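Local coordinates for protein probable sensor histidine kinase pdtas (PDB 2YKF) that probably senses c-di-GMP as the cytosolic histidine kinase of a two-component system, autophosphorylating to switch on mycobacterial adaptation to poor nutrients, at residues 154-164 with 264-272. Residues are numbered along the deposited sequence; the frame is centred on the assembly and turned at random.
Sequences DLLRMLAEGTF and TLPLVVAGR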
ATOM      1  N   ASP A 154      -5.277  12.482  15.213  1.00 30.43           N
ATOM      2  CA  ASP A 154      -6.739  12.580  15.169  1.00 29.80           C
ATOM      3  C   ASP A 154      -7.421  11.223  15.265  1.00 30.01           C
ATOM      4  O   ASP A 154      -8.429  11.081  15.957  1.00 28.04           O
ATOM      5  CB  ASP A 154      -7.199  13.263  13.876  1.00 30.57           C
ATOM      6  CG  ASP A 154      -6.913  14.737  13.862  1.00 36.94           C
ATOM      7  OD1 ASP A 154      -6.778  15.298  14.975  1.00 39.59           O
ATOM      8  OD2 ASP A 154      -6.798  15.329  12.755  1.00 40.76           O
ATOM      9  N   LEU A 155      -6.897  10.198  14.564  1.00 28.65           N
ATOM     10  CA  LEU A 155      -7.554   8.880  14.635  1.00 27.38           C
ATOM     11  C   LEU A 155      -7.308   8.238  15.979  1.00 28.10           C
ATOM     12  O   LEU A 155      -8.146   7.520  16.448  1.00 27.57           O
ATOM     13  CB  LEU A 155      -7.002   7.902  13.555  1.00 25.87           C
ATOM     14  CG  LEU A 155      -7.127   8.428  12.132  1.00 30.50           C
ATOM     15  CD1 LEU A 155      -6.357   7.406  11.234  1.00 32.91           C
ATOM     16  CD2 LEU A 155      -8.622   8.545  11.789  1.00 31.05           C
ATOM     17  N   LEU A 156      -6.102   8.396  16.533  1.00 29.22           N
ATOM     18  CA  LEU A 156      -5.802   7.817  17.864  1.00 29.96           C
ATOM     19  C   LEU A 156      -6.781   8.393  18.919  1.00 30.77           C
ATOM     20  O   LEU A 156      -7.272   7.683  19.798  1.00 31.39           O
ATOM     21  CB  LEU A 156      -4.368   8.161  18.207  1.00 30.30           C
ATOM     22  CG  LEU A 156      -3.351   7.182  17.590  1.00 32.49           C
ATOM     23  CD1 LEU A 156      -1.965   7.694  17.840  1.00 35.72           C
ATOM     24  CD2 LEU A 156      -3.508   5.741  18.121  1.00 30.88           C
ATOM     25  N   ARG A 157      -7.106   9.662  18.777  1.00 31.47           N
ATOM     26  CA  ARG A 157      -8.131  10.287  19.656  1.00 35.06           C
ATOM     27  C   ARG A 157      -9.533   9.680  19.449  1.00 33.09           C
ATOM     28  O   ARG A 157     -10.211   9.347  20.405  1.00 31.73           O
ATOM     29  CB  ARG A 157      -8.099  11.839  19.542  1.00 32.95           C
ATOM     30  CG  ARG A 157      -9.402  12.541  19.864  1.00 42.90           C
ATOM     31  CD  ARG A 157      -9.503  13.113  21.292  1.00 54.25           C
ATOM     32  NE  ARG A 157      -8.996  14.490  21.379  1.00 62.34           N
ATOM     33  CZ  ARG A 157      -9.477  15.455  22.180  1.00 66.69           C
ATOM     34  NH1 ARG A 157     -10.538  15.237  22.974  1.00 68.82           N
ATOM     35  NH2 ARG A 157      -8.905  16.662  22.164  1.00 66.82           N
ATOM     36  N   MET A 158      -9.936   9.460  18.192  1.00 32.27           N
ATOM     37  CA  MET A 158     -11.166   8.757  17.913  1.00 30.70           C
ATOM     38  C   MET A 158     -11.180   7.335  18.445  1.00 31.53           C
ATOM     39  O   MET A 158     -12.246   6.851  18.936  1.00 31.31           O
ATOM     40  CB  MET A 158     -11.373   8.783  16.373  1.00 30.93           C
ATOM     41  CG  MET A 158     -11.786  10.171  15.954  1.00 31.84           C
ATOM     42  SD  MET A 158     -12.044  10.386  14.197  1.00 34.97           S
ATOM     43  CE  MET A 158     -13.627   9.614  14.069  1.00 33.46           C
ATOM     44  N   LEU A 159     -10.038   6.610  18.310  1.00 29.66           N
ATOM     45  CA  LEU A 159      -9.955   5.274  18.917  1.00 31.05           C
ATOM     46  C   LEU A 159     -10.195   5.361  20.450  1.00 30.92           C
ATOM     47  O   LEU A 159     -10.925   4.528  21.014  1.00 32.83           O
ATOM     48  CB  LEU A 159      -8.569   4.657  18.672  1.00 30.50           C
ATOM     49  CG  LEU A 159      -8.480   4.091  17.241  1.00 32.32           C
ATOM     50  CD1 LEU A 159      -7.000   3.968  16.828  1.00 32.74           C
ATOM     51  CD2 LEU A 159      -9.118   2.740  17.317  1.00 29.58           C
ATOM     52  N   ALA A 160      -9.561   6.346  21.081  1.00 33.14           N
ATOM     53  CA  ALA A 160      -9.654   6.551  22.551  1.00 34.49           C
ATOM     54  C   ALA A 160     -11.065   6.970  22.956  1.00 35.20           C
ATOM     55  O   ALA A 160     -11.505   6.640  24.055  1.00 36.33           O
ATOM     56  CB  ALA A 160      -8.596   7.557  23.032  1.00 34.52           C
ATOM     57  N   GLU A 161     -11.806   7.620  22.046  1.00 34.89           N
ATOM     58  CA  GLU A 161     -13.164   8.081  22.316  1.00 35.52           C
ATOM     59  C   GLU A 161     -14.179   7.112  21.852  1.00 35.85           C
ATOM     60  O   GLU A 161     -15.368   7.354  22.019  1.00 37.04           O
ATOM     61  CB  GLU A 161     -13.433   9.474  21.678  1.00 35.76           C
ATOM     62  CG  GLU A 161     -12.562  10.532  22.355  1.00 39.51           C
ATOM     63  CD  GLU A 161     -12.757  12.006  21.888  1.00 44.79           C
ATOM     64  OE1 GLU A 161     -13.365  12.277  20.820  1.00 44.59           O
ATOM     65  OE2 GLU A 161     -12.246  12.905  22.611  1.00 46.74           O
ATOM     66  N   GLY A 162     -13.744   6.030  21.208  1.00 34.49           N
ATOM     67  CA  GLY A 162     -14.676   5.012  20.768  1.00 34.31           C
ATOM     68  C   GLY A 162     -15.464   5.402  19.518  1.00 35.18           C
ATOM     69  O   GLY A 162     -16.484   4.797  19.235  1.00 36.89           O
ATOM     70  N   THR A 163     -14.993   6.379  18.763  1.00 33.21           N
ATOM     71  CA  THR A 163     -15.704   6.816  17.542  1.00 35.07           C
ATOM     72  C   THR A 163     -15.081   6.365  16.191  1.00 34.21           C
ATOM     73  O   THR A 163     -15.637   6.652  15.098  1.00 32.76           O
ATOM     74  CB  THR A 163     -15.817   8.328  17.509  1.00 35.61           C
ATOM     75  OG1 THR A 163     -14.515   8.886  17.681  1.00 34.45           O
ATOM     76  CG2 THR A 163     -16.764   8.856  18.675  1.00 37.35           C
ATOM     77  N   PHE A 164     -13.935   5.704  16.256  1.00 32.49           N
ATOM     78  CA  PHE A 164     -13.330   5.061  15.070  1.00 33.64           C
ATOM     79  C   PHE A 164     -12.731   3.727  15.558  1.00 35.62           C
ATOM     80  O   PHE A 164     -12.119   3.683  16.629  1.00 35.57           O
ATOM     81  CB  PHE A 164     -12.206   5.950  14.514  1.00 34.28           C
ATOM     82  CG  PHE A 164     -11.403   5.321  13.397  1.00 34.26           C
ATOM     83  CD1 PHE A 164     -11.921   5.273  12.102  1.00 36.56           C
ATOM     84  CD2 PHE A 164     -10.132   4.807  13.649  1.00 32.43           C
ATOM     85  CE1 PHE A 164     -11.138   4.678  11.057  1.00 34.71           C
ATOM     86  CE2 PHE A 164      -9.352   4.216  12.645  1.00 38.12           C
ATOM     87  CZ  PHE A 164      -9.854   4.172  11.336  1.00 35.49           C
ATOM     88  N   THR A 264     -13.481   8.269   2.191  1.00 27.71           N
ATOM     89  CA  THR A 264     -13.628   9.409   3.079  1.00 28.95           C
ATOM     90  C   THR A 264     -13.719   8.870   4.523  1.00 27.98           C
ATOM     91  O   THR A 264     -14.194   7.734   4.760  1.00 27.80           O
ATOM     92  CB  THR A 264     -14.903  10.236   2.755  1.00 29.16           C
ATOM     93  OG1 THR A 264     -16.080   9.391   2.915  1.00 26.85           O
ATOM     94  CG2 THR A 264     -14.867  10.679   1.258  1.00 28.74           C
ATOM     95  N   LEU A 265     -13.250   9.700   5.448  1.00 28.97           N
ATOM     96  CA  LEU A 265     -13.184   9.401   6.896  1.00 29.84           C
ATOM     97  C   LEU A 265     -13.485  10.694   7.613  1.00 28.53           C
ATOM     98  O   LEU A 265     -12.724  11.632   7.513  1.00 28.26           O
ATOM     99  CB  LEU A 265     -11.757   9.037   7.314  1.00 30.51           C
ATOM    100  CG  LEU A 265     -11.331   7.690   6.890  1.00 38.74           C
ATOM    101  CD1 LEU A 265     -10.580   7.998   5.578  1.00 35.78           C
ATOM    102  CD2 LEU A 265     -10.397   7.143   8.005  1.00 38.01           C
ATOM    103  N   PRO A 266     -14.659  10.801   8.223  1.00 31.32           N
ATOM    104  CA  PRO A 266     -14.950  12.033   8.962  1.00 30.36           C
ATOM    105  C   PRO A 266     -14.056  12.085  10.231  1.00 29.84           C
ATOM    106  O   PRO A 266     -13.737  11.034  10.808  1.00 30.66           O
ATOM    107  CB  PRO A 266     -16.429  11.884   9.321  1.00 32.11           C
ATOM    108  CG  PRO A 266     -16.714  10.426   9.294  1.00 35.37           C
ATOM    109  CD  PRO A 266     -15.742   9.804   8.292  1.00 32.27           C
ATOM    110  N   LEU A 267     -13.587  13.263  10.623  1.00 28.40           N
ATOM    111  CA  LEU A 267     -12.754  13.318  11.819  1.00 29.92           C
ATOM    112  C   LEU A 267     -13.486  14.111  12.870  1.00 30.92           C
ATOM    113  O   LEU A 267     -14.049  15.182  12.552  1.00 28.29           O
ATOM    114  CB  LEU A 267     -11.435  13.955  11.525  1.00 29.91           C
ATOM    115  CG  LEU A 267     -10.618  13.272  10.405  1.00 30.58           C
ATOM    116  CD1 LEU A 267      -9.505  14.149  10.102  1.00 29.83           C
ATOM    117  CD2 LEU A 267     -10.074  11.960  10.889  1.00 25.41           C
ATOM    118  N   VAL A 268     -13.473  13.592  14.099  1.00 32.47           N
ATOM    119  CA  VAL A 268     -14.323  14.131  15.201  1.00 36.66           C
ATOM    120  C   VAL A 268     -13.508  14.176  16.498  1.00 38.61           C
ATOM    121  O   VAL A 268     -12.739  13.235  16.809  1.00 37.04           O
ATOM    122  CB  VAL A 268     -15.552  13.215  15.453  1.00 36.08           C
ATOM    123  CG1 VAL A 268     -16.439  13.717  16.642  1.00 40.98           C
ATOM    124  CG2 VAL A 268     -16.389  13.097  14.202  1.00 39.35           C
ATOM    125  N   VAL A 269     -13.723  15.264  17.245  1.00 41.87           N
ATOM    126  CA  VAL A 269     -13.218  15.470  18.626  1.00 44.94           C
ATOM    127  C   VAL A 269     -14.376  15.817  19.529  1.00 45.27           C
ATOM    128  O   VAL A 269     -15.149  16.762  19.251  1.00 45.06           O
ATOM    129  CB  VAL A 269     -12.279  16.675  18.710  1.00 45.68           C
ATOM    130  CG1 VAL A 269     -11.834  16.901  20.182  1.00 45.70           C
ATOM    131  CG2 VAL A 269     -11.090  16.512  17.757  1.00 44.89           C
ATOM    132  N   ALA A 270     -14.541  15.019  20.583  1.00 47.23           N
ATOM    133  CA  ALA A 270     -15.439  15.368  21.691  1.00 47.42           C
ATOM    134  C   ALA A 270     -16.832  15.717  21.156  1.00 47.63           C
ATOM    135  O   ALA A 270     -17.395  16.766  21.482  1.00 47.22           O
ATOM    136  CB  ALA A 270     -14.820  16.546  22.490  1.00 47.89           C
ATOM    137  N   GLY A 271     -17.341  14.861  20.260  1.00 46.39           N
ATOM    138  CA  GLY A 271     -18.660  15.048  19.640  1.00 45.54           C
ATOM    139  C   GLY A 271     -18.775  16.079  18.515  1.00 44.96           C
ATOM    140  O   GLY A 271     -19.844  16.216  17.906  1.00 45.53           O
ATOM    141  N   ARG A 272     -17.705  16.805  18.198  1.00 43.05           N
ATOM    142  CA  ARG A 272     -17.776  17.612  16.989  1.00 42.10           C
ATOM    143  C   ARG A 272     -16.810  17.306  15.820  1.00 40.22           C
ATOM    144  O   ARG A 272     -15.652  16.911  16.034  1.00 38.28           O
ATOM    145  CB  ARG A 272     -17.713  19.094  17.297  1.00 42.52           C
ATOM    146  CG  ARG A 272     -16.493  19.543  17.876  1.00 45.01           C
ATOM    147  CD  ARG A 272     -16.804  20.516  19.068  1.00 46.41           C
ATOM    148  NE  ARG A 272     -15.666  20.382  19.953  1.00 48.68           N
ATOM    149  CZ  ARG A 272     -14.413  20.724  19.614  1.00 54.50           C
ATOM    150  NH1 ARG A 272     -14.148  21.296  18.414  1.00 53.71           N
ATOM    151  NH2 ARG A 272     -13.417  20.480  20.463  1.00 53.89           N
TER
HETATM  152  O   HOH W   1     -14.098  11.214  18.746  1.00 39.20           O
HETATM  153  O   HOH W   2     -16.334  12.282  19.704  1.00 51.14           O
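Met158 is the central bump of this contact, laid against the backbone of strand 264-269 where helix segment 154-161 crosses it at 65°. Its CG rests 3.3 Å from Val268 O, and a bend at the thioether (chi3 77°) turns CE toward Pro266 O, 3.6 Å away. The sulfur faces the peptide between Leu267 and Val268, and Val268 N makes a weak hydrogen bond to Met158 SD at 3.5 Å. On one flank, Leu267 rises into the hollow between Asp154, Leu155 and Met158: its CD2 meets Leu155 CD2 at 3.8 Å, while CD1 lies against the Asp154 carboxylate. Two residues earlier in the strand, Leu265 CD2 approaches the Phe164 ring obliquely, and Leu33 of helix 18-38 also touches this leucine.

Toward the hairpin turn, charged side chains join the packing. Val269 CG1 sits over the centre of the Arg157 guanidinium, 3.4 Å from Arg157 CZ. That plane is held at its edge by a salt bridge to Glu161 OE2, whereas Glu161 OE1 accepts a nearly straight hydrogen bond (169°) from Ala270 N, 3.0 Å away, on its syn side and somewhat out of the carboxylate plane. One water joins Thr163 OG1 to Val268 O, its approach to Glu161 OE1 being doubtfully short; a second links Glu161 OE1 to Gly271 N in the type I' turn. The contact thus joins helix 143-161, which runs on from the GAF region, to a hairpin of the PAS-like domain, with apolar packing at one end and, at the other, a carboxylate whose charge is probably stabilised by Arg157 and the Ala270 N-H.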